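Local coordinates for E3 ubiquitin-protein ligase TRIM65 (Homo sapiens, PDB 7JL4), which acts as an E3 ubiquitin ligase in innate immunity, autophagy and inflammation, and is represented here by its C-terminal PRY-SPRY (B30.2) domain, at residues H82-L86 with F178-R184; L22-P26 with Q38-V42. All coordinates share one frame; numbering follows the deposited sequence.

How the contacts relate
Following the chain from its N terminus, contact 2 comes first: residues 22-26, in the loop after helix 10-15, meet 38-42, the turn that leads from strand 33-36 into strand 41-44, and so close a short loop. Contact 1 opens afterwards. It joins strand 84-89 to the end of strand 175-180 and spans about ninety residues, which include the six strands from 111-116 to 161-167. The two contacts lie in series, neither nested nor crossed, with centres about 15 Å apart. Contact 1 belongs to the six-stranded sheet; contact 2 sets a loop against strand 41-44, next to the outermost strand of the seven-stranded one. Phe178 on Phe24 and Leu180 against the backbone of Val42 join the two.

Contact 1: residues H82-L86 with F178-R184; sequences HSVTL and FWLLEGR
Arg184 reaches back over the end of the paired strands to His82, its chain bent at chi2 (64°). Its NE gives a nearly straight bond to His82 O, 2.8 Å, lying in the guanidinium plane and meeting the carbonyl almost head-on. The imidazole is turned 62° from that plane, with CE1 3.3 Å from NH2, while ND1 is bonded to Ser83 OG at 2.8 Å. Leu181 CD2 sits over the centre of one guanidinium face, and NH1 bonds to Glu182 O within the type II turn 181-184. With an alanine for Arg184, His82 O would probably lose its straight N-H partner and Leu181 CD2 the flat group it lies on, leaving the turn less tied to residues 82-83.

Ser83 and Val84, both opposite Val116, form a G1 beta bulge at the start of the strand, and Ser83 O accepts Leu181 N at 3.2 Å. Thr85 and Trp179 form a hydrogen-bonded antiparallel pair. On their side of the sheet the indole lies across the neighbouring strand: CE3 and CZ3 lie 3.4 Å from Thr85 OG1 and Ser83 O respectively. Asp103 holds OG1 and Thr102 NE1. Val84, Leu86, Phe178 and Leu180 point to the other side, where Leu86 CG meets the Phe178 ring in plane at its edge, 3.8 Å from CE1. Leu186 and Met142 of the seven-stranded sheet are among the side chains packed there, inside the SPRY beta-sandwich.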
ATOM      1  N   HIS A  82      10.197  -0.407  -8.562  1.00 35.26           N
ATOM      2  CA  HIS A  82      10.239  -1.305  -7.417  1.00 30.10           C
ATOM      3  C   HIS A  82      10.740  -0.556  -6.184  1.00 24.65           C
ATOM      4  O   HIS A  82      11.149   0.606  -6.252  1.00 30.93           O
ATOM      5  CB  HIS A  82      11.144  -2.503  -7.699  1.00 31.12           C
ATOM      6  CG  HIS A  82      12.553  -2.112  -8.025  1.00 31.21           C
ATOM      7  ND1 HIS A  82      13.411  -1.593  -7.079  1.00 34.64           N
ATOM      8  CD2 HIS A  82      13.231  -2.106  -9.194  1.00 30.15           C
ATOM      9  CE1 HIS A  82      14.571  -1.310  -7.649  1.00 37.95           C
ATOM     10  NE2 HIS A  82      14.489  -1.614  -8.931  1.00 39.36           N
ATOM     11  N   SER A  83      10.786  -1.284  -5.063  1.00 28.32           N
ATOM     12  CA  SER A  83      11.168  -0.767  -3.745  1.00 27.82           C
ATOM     13  C   SER A  83      10.066   0.134  -3.181  1.00 28.80           C
ATOM     14  O   SER A  83      10.291   1.284  -2.803  1.00 26.66           O
ATOM     15  CB  SER A  83      12.514  -0.057  -3.781  1.00 33.63           C
ATOM     16  OG  SER A  83      13.486  -0.916  -4.377  1.00 30.72           O
ATOM     17  N   VAL A  84       8.853  -0.409  -3.158  1.00 29.36           N
ATOM     18  CA  VAL A  84       7.725   0.164  -2.441  1.00 21.56           C
ATOM     19  C   VAL A  84       7.050  -0.961  -1.670  1.00 22.69           C
ATOM     20  O   VAL A  84       7.177  -2.141  -2.015  1.00 26.11           O
ATOM     21  CB  VAL A  84       6.724   0.862  -3.402  1.00 24.96           C
ATOM     22  CG1 VAL A  84       7.433   1.971  -4.189  1.00 24.83           C
ATOM     23  CG2 VAL A  84       6.113  -0.137  -4.363  1.00 23.98           C
ATOM     24  N   THR A  85       6.307  -0.589  -0.617  1.00 19.37           N
ATOM     25  CA  THR A  85       5.527  -1.551   0.155  1.00 16.33           C
ATOM     26  C   THR A  85       4.097  -1.047   0.237  1.00 20.32           C
ATOM     27  O   THR A  85       3.875   0.137   0.504  1.00 21.58           O
ATOM     28  CB  THR A  85       6.059  -1.760   1.580  1.00 21.58           C
ATOM     29  OG1 THR A  85       7.415  -2.203   1.538  1.00 22.30           O
ATOM     30  CG2 THR A  85       5.206  -2.822   2.346  1.00 15.59           C
ATOM     31  N   LEU A  86       3.144  -1.941  -0.003  1.00 18.49           N
ATOM     32  CA  LEU A  86       1.716  -1.635   0.051  1.00 19.43           C
ATOM     33  C   LEU A  86       1.098  -2.483   1.149  1.00 18.33           C
ATOM     34  O   LEU A  86       1.274  -3.705   1.155  1.00 16.09           O
ATOM     35  CB  LEU A  86       1.029  -1.979  -1.282  1.00 22.94           C
ATOM     36  CG  LEU A  86       1.285  -1.244  -2.604  1.00 27.57           C
ATOM     37  CD1 LEU A  86       2.717  -1.381  -3.069  1.00 29.57           C
ATOM     38  CD2 LEU A  86       0.399  -1.926  -3.624  1.00 33.09           C
ATOM     39  N   PHE A 178       1.837   2.751   3.289  1.00 17.73           N
ATOM     40  CA  PHE A 178       2.793   2.530   2.203  1.00 22.77           C
ATOM     41  C   PHE A 178       4.201   2.938   2.624  1.00 23.11           C
ATOM     42  O   PHE A 178       4.377   3.893   3.381  1.00 22.75           O
ATOM     43  CB  PHE A 178       2.367   3.338   0.972  1.00 22.59           C
ATOM     44  CG  PHE A 178       0.983   2.999   0.496  1.00 24.06           C
ATOM     45  CD1 PHE A 178       0.788   1.943  -0.380  1.00 24.04           C
ATOM     46  CD2 PHE A 178      -0.115   3.709   0.953  1.00 21.30           C
ATOM     47  CE1 PHE A 178      -0.473   1.595  -0.814  1.00 22.56           C
ATOM     48  CE2 PHE A 178      -1.402   3.373   0.539  1.00 29.11           C
ATOM     49  CZ  PHE A 178      -1.579   2.298  -0.351  1.00 25.80           C
ATOM     50  N   TRP A 179       5.206   2.239   2.078  1.00 21.14           N
ATOM     51  CA  TRP A 179       6.615   2.567   2.247  1.00 22.29           C
ATOM     52  C   TRP A 179       7.219   2.823   0.872  1.00 28.03           C
ATOM     53  O   TRP A 179       6.880   2.132  -0.099  1.00 23.94           O
ATOM     54  CB  TRP A 179       7.363   1.422   2.918  1.00 20.20           C
ATOM     55  CG  TRP A 179       8.864   1.577   2.962  1.00 23.31           C
ATOM     56  CD1 TRP A 179       9.585   2.223   3.906  1.00 25.53           C
ATOM     57  CD2 TRP A 179       9.816   1.011   2.035  1.00 26.84           C
ATOM     58  NE1 TRP A 179      10.958   2.098   3.631  1.00 26.53           N
ATOM     59  CE2 TRP A 179      11.108   1.365   2.481  1.00 26.81           C
ATOM     60  CE3 TRP A 179       9.692   0.245   0.869  1.00 23.42           C
ATOM     61  CZ2 TRP A 179      12.268   0.979   1.796  1.00 30.46           C
ATOM     62  CZ3 TRP A 179      10.842  -0.138   0.187  1.00 24.91           C
ATOM     63  CH2 TRP A 179      12.112   0.234   0.658  1.00 28.21           C
ATOM     64  N   LEU A 180       8.093   3.826   0.786  1.00 27.67           N
ATOM     65  CA  LEU A 180       8.689   4.246  -0.480  1.00 27.05           C
ATOM     66  C   LEU A 180      10.172   4.513  -0.300  1.00 28.94           C
ATOM     67  O   LEU A 180      10.554   5.375   0.496  1.00 32.64           O
ATOM     68  CB  LEU A 180       8.036   5.520  -1.019  1.00 26.33           C
ATOM     69  CG  LEU A 180       6.604   5.571  -1.508  1.00 24.50           C
ATOM     70  CD1 LEU A 180       5.641   5.680  -0.320  1.00 25.67           C
ATOM     71  CD2 LEU A 180       6.501   6.772  -2.446  1.00 24.46           C
ATOM     72  N   LEU A 181      10.994   3.852  -1.106  1.00 31.96           N
ATOM     73  CA  LEU A 181      12.394   4.230  -1.223  1.00 33.19           C
ATOM     74  C   LEU A 181      12.505   5.637  -1.818  1.00 32.86           C
ATOM     75  O   LEU A 181      11.571   6.144  -2.434  1.00 31.91           O
ATOM     76  CB  LEU A 181      13.127   3.224  -2.100  1.00 33.97           C
ATOM     77  CG  LEU A 181      14.638   3.227  -1.897  1.00 34.19           C
ATOM     78  CD1 LEU A 181      14.894   2.933  -0.444  1.00 36.53           C
ATOM     79  CD2 LEU A 181      15.286   2.205  -2.797  1.00 40.49           C
ATOM     80  N   GLU A 182      13.656   6.284  -1.618  1.00 33.32           N
ATOM     81  CA  GLU A 182      13.858   7.600  -2.223  1.00 34.71           C
ATOM     82  C   GLU A 182      13.739   7.508  -3.741  1.00 40.82           C
ATOM     83  O   GLU A 182      14.262   6.576  -4.360  1.00 37.08           O
ATOM     84  CB  GLU A 182      15.237   8.166  -1.848  1.00 40.70           C
ATOM     85  CG  GLU A 182      15.611   9.462  -2.558  1.00 43.12           C
ATOM     86  CD  GLU A 182      17.048   9.900  -2.276  1.00 58.07           C
ATOM     87  OE1 GLU A 182      17.758  10.302  -3.225  1.00 60.75           O
ATOM     88  OE2 GLU A 182      17.466   9.837  -1.100  1.00 57.46           O
ATOM     89  N   GLY A 183      13.062   8.497  -4.345  1.00 35.10           N
ATOM     90  CA  GLY A 183      12.882   8.562  -5.784  1.00 35.99           C
ATOM     91  C   GLY A 183      11.605   7.912  -6.306  1.00 33.64           C
ATOM     92  O   GLY A 183      11.281   8.075  -7.495  1.00 35.24           O
ATOM     93  N   ARG A 184      10.879   7.183  -5.469  1.00 31.80           N
ATOM     94  CA  ARG A 184       9.717   6.448  -5.936  1.00 33.16           C
ATOM     95  C   ARG A 184       8.479   7.325  -5.844  1.00 30.35           C
ATOM     96  O   ARG A 184       8.375   8.183  -4.965  1.00 29.32           O
ATOM     97  CB  ARG A 184       9.503   5.165  -5.126  1.00 30.00           C
ATOM     98  CG  ARG A 184      10.279   3.963  -5.663  1.00 32.51           C
ATOM     99  CD  ARG A 184      11.799   4.186  -5.563  1.00 33.82           C
ATOM    100  NE  ARG A 184      12.540   3.007  -6.009  1.00 31.61           N
ATOM    101  CZ  ARG A 184      13.850   2.959  -6.238  1.00 35.22           C
ATOM    102  NH1 ARG A 184      14.623   4.033  -6.098  1.00 35.89           N
ATOM    103  NH2 ARG A 184      14.385   1.818  -6.642  1.00 35.33           N
TER

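Contact 2: residues L22-P26 with Q38-V42; sequences LTFDP and QDQQV
Phe24 lays its ring against Val42, whose CG1 methyl stands over one face, 3.9 Å from the ring centroid and 28° off the normal, a CH-pi contact. Both first torsions serve this meeting. Phe24 CG lies opposite the carbonyl carbon (chi1 -66°), carrying the ring alongside the backbone of residues 39-41, and Val42 CG1 is set between its backbone N and carbonyl carbon (chi1 68°), which directs that methyl at the CZ side of the ring, 3.5 Å from CZ. The two side chains meet at about a right angle. On the CD2 side the ring runs beside the backbone of the turn, with Gln41 N in its plane at the edge; CD2 lies 3.3 Å from Asp39 O and CE2 lies 3.5 Å from Gln40 O.

The same Asp39 carbonyl receives the amide of Phe24 in a short, nearly straight bond, N to O 2.7 Å, and Thr23 CA also approaches it. The pairing lies within the N-terminal, PRY part of the B30.2 fold, where the loop 22-26 runs beside the start of strand 41-44 in the seven-stranded sheet; a classic beta bulge at Gln40 and Gln41, opposite Ser36, marks that start. Gln38 and Asp39 both have positive phi in the turn between strands 33-36 and 41-44.

Asp39 directs its CB toward residues 22-26, 3.9 Å from Phe24 O, and its side chain crosses that of Pro26 at about a right angle, Asp39 OD2 coming only to 4.2 Å from Pro26 CG. Thr23 places CG2 opposite its carbonyl carbon, facing Gln38 O at 4.0 Å. Gln41 points away, its amide bonded to Thr187 OG1 through NE2. Leu35 and Leu188 pack against Phe24, and Leu35 and Leu186 against Val42.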
ATOM      1  N   LEU A  22      -9.044   6.250  -2.861  1.00 25.30           N
ATOM      2  CA  LEU A  22      -8.249   6.584  -1.685  1.00 20.03           C
ATOM      3  C   LEU A  22      -7.495   7.896  -1.875  1.00 20.95           C
ATOM      4  O   LEU A  22      -7.201   8.312  -3.002  1.00 24.56           O
ATOM      5  CB  LEU A  22      -7.232   5.471  -1.383  1.00 18.99           C
ATOM      6  CG  LEU A  22      -7.750   4.046  -1.176  1.00 21.62           C
ATOM      7  CD1 LEU A  22      -6.555   3.144  -0.864  1.00 20.51           C
ATOM      8  CD2 LEU A  22      -8.848   3.971  -0.118  1.00 26.54           C
ATOM      9  N   THR A  23      -7.171   8.544  -0.747  1.00 17.24           N
ATOM     10  CA  THR A  23      -6.298   9.721  -0.740  1.00 23.56           C
ATOM     11  C   THR A  23      -5.293   9.595   0.398  1.00 24.61           C
ATOM     12  O   THR A  23      -5.585   8.988   1.431  1.00 24.62           O
ATOM     13  CB  THR A  23      -7.077  11.036  -0.589  1.00 27.48           C
ATOM     14  OG1 THR A  23      -7.895  10.980   0.583  1.00 28.79           O
ATOM     15  CG2 THR A  23      -7.967  11.295  -1.795  1.00 25.40           C
ATOM     16  N   PHE A  24      -4.105  10.167   0.209  1.00 26.14           N
ATOM     17  CA  PHE A  24      -3.099  10.145   1.269  1.00 21.05           C
ATOM     18  C   PHE A  24      -3.460  11.123   2.388  1.00 26.73           C
ATOM     19  O   PHE A  24      -4.185  12.102   2.185  1.00 25.74           O
ATOM     20  CB  PHE A  24      -1.712  10.466   0.698  1.00 22.53           C
ATOM     21  CG  PHE A  24      -1.200   9.412  -0.238  1.00 26.57           C
ATOM     22  CD1 PHE A  24      -0.881   8.143   0.235  1.00 25.96           C
ATOM     23  CD2 PHE A  24      -1.049   9.679  -1.592  1.00 25.86           C
ATOM     24  CE1 PHE A  24      -0.393   7.152  -0.642  1.00 21.81           C
ATOM     25  CE2 PHE A  24      -0.547   8.711  -2.468  1.00 26.59           C
ATOM     26  CZ  PHE A  24      -0.234   7.437  -1.994  1.00 21.27           C
ATOM     27  N   ASP A  25      -2.987  10.811   3.598  1.00 22.09           N
ATOM     28  CA  ASP A  25      -3.152  11.666   4.762  1.00 23.68           C
ATOM     29  C   ASP A  25      -1.891  12.499   4.907  1.00 28.08           C
ATOM     30  O   ASP A  25      -0.844  11.949   5.279  1.00 29.09           O
ATOM     31  CB  ASP A  25      -3.388  10.809   6.012  1.00 27.10           C
ATOM     32  CG  ASP A  25      -3.343  11.597   7.311  1.00 36.94           C
ATOM     33  OD1 ASP A  25      -3.217  12.843   7.292  1.00 36.13           O
ATOM     34  OD2 ASP A  25      -3.404  10.941   8.385  1.00 35.13           O
ATOM     35  N   PRO A  26      -1.929  13.802   4.606  1.00 31.55           N
ATOM     36  CA  PRO A  26      -0.697  14.624   4.678  1.00 27.99           C
ATOM     37  C   PRO A  26      -0.121  14.776   6.073  1.00 32.97           C
ATOM     38  O   PRO A  26       1.083  15.033   6.194  1.00 33.52           O
ATOM     39  CB  PRO A  26      -1.142  15.989   4.116  1.00 36.21           C
ATOM     40  CG  PRO A  26      -2.664  15.975   4.146  1.00 38.72           C
ATOM     41  CD  PRO A  26      -3.094  14.545   4.080  1.00 27.29           C
ATOM     42  N   GLN A  38      -4.295  16.370  -5.718  1.00 36.13           N
ATOM     43  CA  GLN A  38      -5.350  16.320  -4.707  0.55 34.75           C
ATOM     44  C   GLN A  38      -5.121  15.154  -3.751  1.00 34.98           C
ATOM     45  O   GLN A  38      -6.060  14.442  -3.367  1.00 28.94           O
ATOM     46  CB  GLN A  38      -6.735  16.229  -5.357  0.55 38.65           C
ATOM     47  CG  GLN A  38      -7.082  17.406  -6.248  0.55 44.45           C
ATOM     48  CD  GLN A  38      -6.453  17.303  -7.628  0.55 47.30           C
ATOM     49  OE1 GLN A  38      -6.490  16.245  -8.260  0.55 47.34           O
ATOM     50  NE2 GLN A  38      -5.862  18.402  -8.097  0.55 49.22           N
ATOM     51  N   ASP A  39      -3.852  14.943  -3.396  1.00 29.79           N
ATOM     52  CA  ASP A  39      -3.401  13.935  -2.436  1.00 29.82           C
ATOM     53  C   ASP A  39      -3.654  12.514  -2.922  1.00 26.82           C
ATOM     54  O   ASP A  39      -3.749  11.582  -2.120  1.00 27.32           O
ATOM     55  CB  ASP A  39      -4.024  14.188  -1.051  1.00 32.43           C
ATOM     56  CG  ASP A  39      -3.511  15.483  -0.411  1.00 37.28           C
ATOM     57  OD1 ASP A  39      -2.331  15.851  -0.657  1.00 31.96           O
ATOM     58  OD2 ASP A  39      -4.283  16.165   0.304  1.00 37.58           O
ATOM     59  N   GLN A  40      -3.719  12.324  -4.245  1.00 23.05           N
ATOM     60  CA  GLN A  40      -3.749  10.982  -4.818  1.00 27.01           C
ATOM     61  C   GLN A  40      -2.369  10.444  -5.164  1.00 25.32           C
ATOM     62  O   GLN A  40      -2.258   9.268  -5.511  1.00 27.93           O
ATOM     63  CB  GLN A  40      -4.600  10.950  -6.095  1.00 26.55           C
ATOM     64  CG  GLN A  40      -6.057  11.448  -5.861  1.00 23.89           C
ATOM     65  CD  GLN A  40      -6.777  11.763  -7.148  1.00 36.13           C
ATOM     66  OE1 GLN A  40      -6.402  11.297  -8.231  1.00 36.94           O
ATOM     67  NE2 GLN A  40      -7.807  12.592  -7.045  1.00 36.18           N
ATOM     68  N   GLN A  41      -1.334  11.276  -5.120  1.00 23.87           N
ATOM     69  CA  GLN A  41      -0.004  10.873  -5.553  1.00 25.55           C
ATOM     70  C   GLN A  41       1.022  11.365  -4.541  1.00 24.74           C
ATOM     71  O   GLN A  41       0.870  12.452  -3.971  1.00 26.71           O
ATOM     72  CB  GLN A  41       0.266  11.437  -6.956  1.00 26.59           C
ATOM     73  CG  GLN A  41       1.604  11.092  -7.556  1.00 33.05           C
ATOM     74  CD  GLN A  41       1.724  11.546  -8.993  1.00 40.18           C
ATOM     75  OE1 GLN A  41       2.343  12.569  -9.284  1.00 47.05           O
ATOM     76  NE2 GLN A  41       1.139  10.780  -9.905  1.00 46.22           N
ATOM     77  N   VAL A  42       2.065  10.567  -4.315  1.00 29.28           N
ATOM     78  CA  VAL A  42       3.136  10.908  -3.381  1.00 28.10           C
ATOM     79  C   VAL A  42       4.477  10.480  -3.981  1.00 34.31           C
ATOM     80  O   VAL A  42       4.564   9.451  -4.662  1.00 30.04           O
ATOM     81  CB  VAL A  42       2.884  10.257  -2.001  1.00 26.70           C
ATOM     82  CG1 VAL A  42       3.022   8.741  -2.073  1.00 23.62           C
ATOM     83  CG2 VAL A  42       3.826  10.828  -0.945  1.00 26.78           C
TER